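Local atomic coordinates of meta cleavage compound hydrolase (Janthinobacterium, PDB entry 1J1I), a protein that hydrolyses a carbon-carbon bond of a meta-cleavage compound in carbazole degradation, probably releasing anthranilate and 2-hydroxypenta-2,4-dienoate. Residues 43-55 with 185-198. Sequence-based numbering, arbitrary orientation.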
ATOM      1  N   HIS A  43       6.240 -10.508  16.870  1.00 19.58           N
ATOM      2  CA  HIS A  43       4.843 -10.844  17.136  1.00 18.49           C
ATOM      3  C   HIS A  43       4.122  -9.806  18.002  1.00 19.40           C
ATOM      4  O   HIS A  43       4.750  -8.943  18.614  1.00 20.77           O
ATOM      5  CB  HIS A  43       4.776 -12.221  17.811  1.00 19.18           C
ATOM      6  CG  HIS A  43       5.453 -12.270  19.148  1.00 22.70           C
ATOM      7  ND1 HIS A  43       4.841 -11.840  20.307  1.00 18.01           N
ATOM      8  CD2 HIS A  43       6.706 -12.641  19.502  1.00 21.68           C
ATOM      9  CE1 HIS A  43       5.689 -11.942  21.315  1.00 21.80           C
ATOM     10  NE2 HIS A  43       6.829 -12.425  20.854  1.00 22.05           N
ATOM     11  N   GLY A  44       2.799  -9.905  18.054  1.00 22.51           N
ATOM     12  CA  GLY A  44       2.024  -8.975  18.852  1.00 22.92           C
ATOM     13  C   GLY A  44       1.889  -9.413  20.297  1.00 27.16           C
ATOM     14  O   GLY A  44       2.436 -10.442  20.706  1.00 21.55           O
ATOM     15  N   GLY A  45       1.161  -8.622  21.079  1.00 24.66           N
ATOM     16  CA  GLY A  45       0.956  -8.953  22.472  1.00 31.60           C
ATOM     17  C   GLY A  45      -0.154  -9.977  22.580  1.00 32.70           C
ATOM     18  O   GLY A  45      -0.539 -10.595  21.586  1.00 41.57           O
ATOM     19  N   GLY A  46      -0.680 -10.160  23.780  1.00 38.76           N
ATOM     20  CA  GLY A  46      -1.744 -11.128  23.956  1.00 36.46           C
ATOM     21  C   GLY A  46      -1.207 -12.412  24.550  1.00 32.45           C
ATOM     22  O   GLY A  46      -0.073 -12.813  24.273  1.00 27.31           O
ATOM     23  N   ALA A  47      -2.025 -13.059  25.370  1.00 31.06           N
ATOM     24  CA  ALA A  47      -1.629 -14.301  26.013  1.00 29.84           C
ATOM     25  C   ALA A  47      -1.352 -15.386  24.981  1.00 28.36           C
ATOM     26  O   ALA A  47      -2.163 -15.630  24.092  1.00 28.29           O
ATOM     27  CB  ALA A  47      -2.724 -14.756  26.981  1.00 30.64           C
ATOM     28  N   GLY A  48      -0.193 -16.026  25.095  1.00 26.27           N
ATOM     29  CA  GLY A  48       0.156 -17.085  24.168  1.00 27.92           C
ATOM     30  C   GLY A  48       0.671 -16.613  22.821  1.00 24.66           C
ATOM     31  O   GLY A  48       0.899 -17.423  21.925  1.00 23.82           O
ATOM     32  N   ALA A  49       0.859 -15.307  22.666  1.00 24.00           N
ATOM     33  CA  ALA A  49       1.356 -14.788  21.400  1.00 22.99           C
ATOM     34  C   ALA A  49       2.855 -15.028  21.298  1.00 22.57           C
ATOM     35  O   ALA A  49       3.606 -14.763  22.240  1.00 23.75           O
ATOM     36  CB  ALA A  49       1.055 -13.298  21.278  1.00 22.04           C
ATOM     37  N   GLU A  50       3.278 -15.554  20.156  1.00 21.53           N
ATOM     38  CA  GLU A  50       4.690 -15.823  19.905  1.00 20.83           C
ATOM     39  C   GLU A  50       4.952 -15.955  18.406  1.00 21.99           C
ATOM     40  O   GLU A  50       4.025 -15.897  17.593  1.00 25.06           O
ATOM     41  CB  GLU A  50       5.158 -17.068  20.682  1.00 20.06           C
ATOM     42  CG  GLU A  50       4.276 -18.303  20.556  1.00 26.65           C
ATOM     43  CD  GLU A  50       4.372 -18.950  19.191  1.00 26.35           C
ATOM     44  OE1 GLU A  50       5.483 -19.389  18.818  1.00 23.67           O
ATOM     45  OE2 GLU A  50       3.341 -19.016  18.491  1.00 25.29           O
ATOM     46  N   SER A  51       6.216 -16.136  18.047  1.00 20.78           N
ATOM     47  CA  SER A  51       6.635 -16.200  16.653  1.00 21.06           C
ATOM     48  C   SER A  51       6.000 -17.205  15.695  1.00 23.33           C
ATOM     49  O   SER A  51       5.661 -16.846  14.568  1.00 22.48           O
ATOM     50  CB  SER A  51       8.158 -16.349  16.597  1.00 22.53           C
ATOM     51  OG  SER A  51       8.787 -15.252  17.239  1.00 21.76           O
ATOM     52  N   GLU A  52       5.848 -18.455  16.117  1.00 19.88           N
ATOM     53  CA  GLU A  52       5.281 -19.461  15.224  1.00 24.03           C
ATOM     54  C   GLU A  52       3.829 -19.158  14.854  1.00 26.39           C
ATOM     55  O   GLU A  52       3.478 -19.135  13.674  1.00 26.84           O
ATOM     56  CB  GLU A  52       5.400 -20.850  15.859  1.00 22.40           C
ATOM     57  CG  GLU A  52       5.011 -22.006  14.955  1.00 39.00           C
ATOM     58  CD  GLU A  52       5.528 -23.337  15.481  1.00 45.85           C
ATOM     59  OE1 GLU A  52       5.300 -23.640  16.673  1.00 50.62           O
ATOM     60  OE2 GLU A  52       6.163 -24.078  14.700  1.00 49.52           O
ATOM     61  N   GLY A  53       2.997 -18.915  15.861  1.00 24.70           N
ATOM     62  CA  GLY A  53       1.593 -18.628  15.613  1.00 22.48           C
ATOM     63  C   GLY A  53       1.365 -17.347  14.826  1.00 26.59           C
ATOM     64  O   GLY A  53       0.420 -17.248  14.043  1.00 22.62           O
ATOM     65  N   ASN A  54       2.226 -16.358  15.025  1.00 23.32           N
ATOM     66  CA  ASN A  54       2.085 -15.093  14.317  1.00 26.50           C
ATOM     67  C   ASN A  54       2.612 -15.100  12.883  1.00 24.50           C
ATOM     68  O   ASN A  54       2.021 -14.481  12.004  1.00 25.27           O
ATOM     69  CB  ASN A  54       2.810 -13.963  15.068  1.00 25.27           C
ATOM     70  CG  ASN A  54       1.905 -13.214  16.036  1.00 23.15           C
ATOM     71  OD1 ASN A  54       1.994 -11.996  16.158  1.00 24.79           O
ATOM     72  ND2 ASN A  54       1.044 -13.939  16.732  1.00 27.16           N
ATOM     73  N   TRP A  55       3.709 -15.810  12.638  1.00 22.08           N
ATOM     74  CA  TRP A  55       4.326 -15.764  11.318  1.00 24.91           C
ATOM     75  C   TRP A  55       4.437 -17.032  10.488  1.00 22.42           C
ATOM     76  O   TRP A  55       5.046 -17.014   9.415  1.00 24.26           O
ATOM     77  CB  TRP A  55       5.717 -15.150  11.467  1.00 18.50           C
ATOM     78  CG  TRP A  55       5.712 -13.877  12.273  1.00 23.08           C
ATOM     79  CD1 TRP A  55       6.107 -13.719  13.572  1.00 22.57           C
ATOM     80  CD2 TRP A  55       5.305 -12.582  11.818  1.00 21.96           C
ATOM     81  NE1 TRP A  55       5.976 -12.403  13.953  1.00 21.46           N
ATOM     82  CE2 TRP A  55       5.486 -11.685  12.895  1.00 22.48           C
ATOM     83  CE3 TRP A  55       4.804 -12.092  10.603  1.00 21.99           C
ATOM     84  CZ2 TRP A  55       5.189 -10.319  12.789  1.00 22.60           C
ATOM     85  CZ3 TRP A  55       4.509 -10.734  10.499  1.00 19.57           C
ATOM     86  CH2 TRP A  55       4.703  -9.866  11.589  1.00 21.42           C
ATOM     87  N   ARG A 185      -1.751 -21.642  20.349  1.00 35.18           N
ATOM     88  CA  ARG A 185      -1.736 -20.384  21.090  1.00 33.53           C
ATOM     89  C   ARG A 185      -2.203 -20.585  22.527  1.00 32.76           C
ATOM     90  O   ARG A 185      -1.649 -20.001  23.457  1.00 28.68           O
ATOM     91  CB  ARG A 185      -2.622 -19.334  20.400  1.00 36.09           C
ATOM     92  CG  ARG A 185      -2.811 -18.056  21.219  1.00 39.90           C
ATOM     93  CD  ARG A 185      -3.673 -17.025  20.496  1.00 45.02           C
ATOM     94  NE  ARG A 185      -2.902 -16.199  19.575  1.00 53.45           N
ATOM     95  CZ  ARG A 185      -2.582 -14.925  19.793  1.00 48.39           C
ATOM     96  NH1 ARG A 185      -2.967 -14.315  20.906  1.00 47.04           N
ATOM     97  NH2 ARG A 185      -1.866 -14.265  18.897  1.00 43.93           N
ATOM     98  N   TYR A 186      -3.226 -21.413  22.705  1.00 32.65           N
ATOM     99  CA  TYR A 186      -3.749 -21.682  24.037  1.00 35.67           C
ATOM    100  C   TYR A 186      -2.692 -22.380  24.893  1.00 33.59           C
ATOM    101  O   TYR A 186      -2.562 -22.099  26.083  1.00 34.06           O
ATOM    102  CB  TYR A 186      -5.002 -22.559  23.952  1.00 39.70           C
ATOM    103  CG  TYR A 186      -5.641 -22.812  25.297  1.00 42.98           C
ATOM    104  CD1 TYR A 186      -6.065 -21.750  26.095  1.00 44.63           C
ATOM    105  CD2 TYR A 186      -5.804 -24.107  25.785  1.00 47.48           C
ATOM    106  CE1 TYR A 186      -6.631 -21.968  27.341  1.00 44.36           C
ATOM    107  CE2 TYR A 186      -6.373 -24.336  27.036  1.00 47.71           C
ATOM    108  CZ  TYR A 186      -6.783 -23.260  27.808  1.00 47.20           C
ATOM    109  OH  TYR A 186      -7.342 -23.467  29.048  1.00 52.69           O
ATOM    110  N   THR A 187      -1.942 -23.291  24.280  1.00 34.84           N
ATOM    111  CA  THR A 187      -0.895 -24.015  24.988  1.00 36.91           C
ATOM    112  C   THR A 187       0.160 -23.042  25.514  1.00 39.55           C
ATOM    113  O   THR A 187       0.600 -23.160  26.660  1.00 35.43           O
ATOM    114  CB  THR A 187      -0.221 -25.064  24.076  1.00 41.85           C
ATOM    115  OG1 THR A 187      -1.176 -26.076  23.726  1.00 41.79           O
ATOM    116  CG2 THR A 187       0.959 -25.713  24.786  1.00 42.05           C
ATOM    117  N   TYR A 188       0.560 -22.078  24.685  1.00 35.69           N
ATOM    118  CA  TYR A 188       1.551 -21.090  25.104  1.00 36.24           C
ATOM    119  C   TYR A 188       0.996 -20.179  26.195  1.00 35.43           C
ATOM    120  O   TYR A 188       1.706 -19.817  27.133  1.00 37.05           O
ATOM    121  CB  TYR A 188       1.996 -20.218  23.924  1.00 33.93           C
ATOM    122  CG  TYR A 188       3.013 -20.855  23.005  1.00 35.72           C
ATOM    123  CD1 TYR A 188       2.672 -21.225  21.705  1.00 34.36           C
ATOM    124  CD2 TYR A 188       4.328 -21.055  23.424  1.00 39.63           C
ATOM    125  CE1 TYR A 188       3.618 -21.775  20.839  1.00 40.94           C
ATOM    126  CE2 TYR A 188       5.281 -21.604  22.569  1.00 39.70           C
ATOM    127  CZ  TYR A 188       4.921 -21.960  21.279  1.00 41.41           C
ATOM    128  OH  TYR A 188       5.862 -22.492  20.427  1.00 46.60           O
ATOM    129  N   ALA A 189      -0.275 -19.815  26.069  1.00 33.88           N
ATOM    130  CA  ALA A 189      -0.922 -18.922  27.025  1.00 34.62           C
ATOM    131  C   ALA A 189      -1.170 -19.550  28.391  1.00 40.12           C
ATOM    132  O   ALA A 189      -1.280 -18.839  29.394  1.00 36.09           O
ATOM    133  CB  ALA A 189      -2.242 -18.416  26.446  1.00 38.54           C
ATOM    134  N   THR A 190      -1.258 -20.876  28.424  1.00 40.13           N
ATOM    135  CA  THR A 190      -1.510 -21.600  29.664  1.00 45.40           C
ATOM    136  C   THR A 190      -0.243 -21.878  30.465  1.00 44.08           C
ATOM    137  O   THR A 190      -0.286 -21.926  31.695  1.00 49.93           O
ATOM    138  CB  THR A 190      -2.239 -22.932  29.382  1.00 45.42           C
ATOM    139  OG1 THR A 190      -3.569 -22.655  28.930  1.00 49.76           O
ATOM    140  CG2 THR A 190      -2.304 -23.789  30.639  1.00 53.19           C
ATOM    141  N   ASP A 191       0.876 -22.070  29.770  1.00 42.14           N
ATOM    142  CA  ASP A 191       2.153 -22.321  30.434  1.00 40.54           C
ATOM    143  C   ASP A 191       2.268 -21.313  31.576  1.00 39.77           C
ATOM    144  O   ASP A 191       2.360 -20.108  31.335  1.00 33.87           O
ATOM    145  CB  ASP A 191       3.301 -22.127  29.441  1.00 36.45           C
ATOM    146  CG  ASP A 191       4.663 -22.290  30.082  1.00 38.36           C
ATOM    147  OD1 ASP A 191       4.973 -23.410  30.533  1.00 46.23           O
ATOM    148  OD2 ASP A 191       5.423 -21.300  30.136  1.00 32.77           O
ATOM    149  N   GLU A 192       2.259 -21.799  32.815  1.00 36.53           N
ATOM    150  CA  GLU A 192       2.317 -20.898  33.960  1.00 39.67           C
ATOM    151  C   GLU A 192       3.421 -19.845  33.956  1.00 33.95           C
ATOM    152  O   GLU A 192       3.182 -18.715  34.378  1.00 30.24           O
ATOM    153  CB  GLU A 192       2.326 -21.686  35.279  1.00 47.64           C
ATOM    154  CG  GLU A 192       3.056 -23.009  35.259  1.00 55.49           C
ATOM    155  CD  GLU A 192       2.664 -23.889  36.439  1.00 61.70           C
ATOM    156  OE1 GLU A 192       2.761 -23.416  37.594  1.00 63.31           O
ATOM    157  OE2 GLU A 192       2.256 -25.050  36.210  1.00 59.39           O
ATOM    158  N   ALA A 193       4.617 -20.182  33.479  1.00 31.33           N
ATOM    159  CA  ALA A 193       5.692 -19.188  33.444  1.00 32.80           C
ATOM    160  C   ALA A 193       5.327 -18.087  32.446  1.00 30.37           C
ATOM    161  O   ALA A 193       5.517 -16.895  32.708  1.00 26.90           O
ATOM    162  CB  ALA A 193       7.007 -19.840  33.043  1.00 36.20           C
ATOM    163  N   THR A 194       4.803 -18.501  31.298  1.00 31.34           N
ATOM    164  CA  THR A 194       4.400 -17.573  30.247  1.00 30.70           C
ATOM    165  C   THR A 194       3.238 -16.710  30.732  1.00 30.10           C
ATOM    166  O   THR A 194       3.184 -15.508  30.465  1.00 27.95           O
ATOM    167  CB  THR A 194       3.962 -18.337  28.984  1.00 29.59           C
ATOM    168  OG1 THR A 194       5.035 -19.182  28.544  1.00 32.79           O
ATOM    169  CG2 THR A 194       3.596 -17.365  27.869  1.00 28.99           C
ATOM    170  N   ARG A 195       2.310 -17.331  31.450  1.00 28.94           N
ATOM    171  CA  ARG A 195       1.156 -16.616  31.967  1.00 27.73           C
ATOM    172  C   ARG A 195       1.566 -15.589  33.013  1.00 24.70           C
ATOM    173  O   ARG A 195       1.025 -14.486  33.049  1.00 27.24           O
ATOM    174  CB  ARG A 195       0.144 -17.597  32.566  1.00 28.19           C
ATOM    175  CG  ARG A 195      -1.057 -16.912  33.199  1.00 36.30           C
ATOM    176  CD  ARG A 195      -2.100 -17.912  33.656  1.00 41.62           C
ATOM    177  NE  ARG A 195      -3.269 -17.242  34.219  1.00 47.05           N
ATOM    178  CZ  ARG A 195      -4.403 -17.859  34.538  1.00 49.95           C
ATOM    179  NH1 ARG A 195      -4.528 -19.166  34.347  1.00 47.99           N
ATOM    180  NH2 ARG A 195      -5.415 -17.166  35.043  1.00 52.04           N
ATOM    181  N   LYS A 196       2.527 -15.949  33.860  1.00 27.75           N
ATOM    182  CA  LYS A 196       3.000 -15.039  34.897  1.00 27.51           C
ATOM    183  C   LYS A 196       3.640 -13.794  34.282  1.00 26.49           C
ATOM    184  O   LYS A 196       3.399 -12.673  34.737  1.00 24.95           O
ATOM    185  CB  LYS A 196       4.012 -15.742  35.806  1.00 27.61           C
ATOM    186  CG  LYS A 196       4.535 -14.873  36.944  1.00 37.35           C
ATOM    187  CD  LYS A 196       5.498 -15.647  37.839  1.00 46.16           C
ATOM    188  CE  LYS A 196       6.013 -14.794  38.992  1.00 47.14           C
ATOM    189  NZ  LYS A 196       6.800 -13.616  38.527  1.00 53.22           N
ATOM    190  N   ALA A 197       4.464 -13.994  33.258  1.00 23.58           N
ATOM    191  CA  ALA A 197       5.116 -12.871  32.591  1.00 24.76           C
ATOM    192  C   ALA A 197       4.073 -12.023  31.868  1.00 23.68           C
ATOM    193  O   ALA A 197       4.180 -10.797  31.824  1.00 24.19           O
ATOM    194  CB  ALA A 197       6.161 -13.376  31.597  1.00 24.68           C
ATOM    195  N   TYR A 198       3.061 -12.679  31.307  1.00 25.21           N
ATOM    196  CA  TYR A 198       2.005 -11.970  30.591  1.00 27.81           C
ATOM    197  C   TYR A 198       1.238 -11.066  31.549  1.00 31.82           C
ATOM    198  O   TYR A 198       0.918  -9.925  31.223  1.00 26.21           O
ATOM    199  CB  TYR A 198       1.032 -12.957  29.947  1.00 27.40           C
ATOM    200  CG  TYR A 198      -0.135 -12.269  29.284  1.00 30.77           C
ATOM    201  CD1 TYR A 198       0.045 -11.515  28.125  1.00 28.96           C
ATOM    202  CD2 TYR A 198      -1.414 -12.335  29.837  1.00 32.56           C
ATOM    203  CE1 TYR A 198      -1.013 -10.840  27.534  1.00 29.97           C
ATOM    204  CE2 TYR A 198      -2.486 -11.662  29.248  1.00 34.24           C
ATOM    205  CZ  TYR A 198      -2.275 -10.917  28.099  1.00 34.00           C
ATOM    206  OH  TYR A 198      -3.322 -10.245  27.511  1.00 44.43           O
TER
HETATM  207  O   HOH W   1      -0.619 -12.036  18.520  1.00 32.43           O
HETATM  208  O   HOH W   2      -4.326 -14.224  23.235  1.00 31.11           O
HETATM  209  O   HOH W   3      -4.590 -11.949  25.304  1.00 31.83           O
HETATM  210  O   HOH W   4      -0.465 -16.650  17.630  1.00 38.20           O
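Arg185 packs its guanidinium on Ala49 and makes its polar links to segment 43-55 through water. Its chain, extended to CD and then bent (chi3 -85°), sets Ala49 CA over the rim of one guanidinium face, with two waters in its plane at the edge. One accepts from Arg185 NH2 (2.6 Å) and from Asn54 ND2; the other accepts from Arg185 NH1 and donates to Ala47 O, 2.7 Å away. One helical turn on, Tyr188 receives Glu50 over its ring: Glu50 CG sits 3.5 Å from the ring centroid, a CH-pi contact, and the carboxylate is stacked on the ring, its plane within 5° of parallel. That carboxylate also caps helix 51-55, accepting from Glu52 N and Gly53 N, and pairs with Arg29. Replacing this glutamate by alanine would probably leave both helix amides and Arg29 without this acceptor and Tyr188 without its stacking partner. Ala189 CB packs on Ala47 CB, beside Gly48, where a side chain would clash with Ala189 CB and Arg185 O. Across the break between helices 179-190 and 192-208, Ala47 CB lies over one face of the Tyr198 ring, 3.9 Å from its centroid, while a water links Tyr198 OH to Ala47 N. Van der Waals contact and bridging water thus join helices inserted in the alpha/beta-hydrolase fold to the glycine-rich loop near Ser114, probably the catalytic nucleophile.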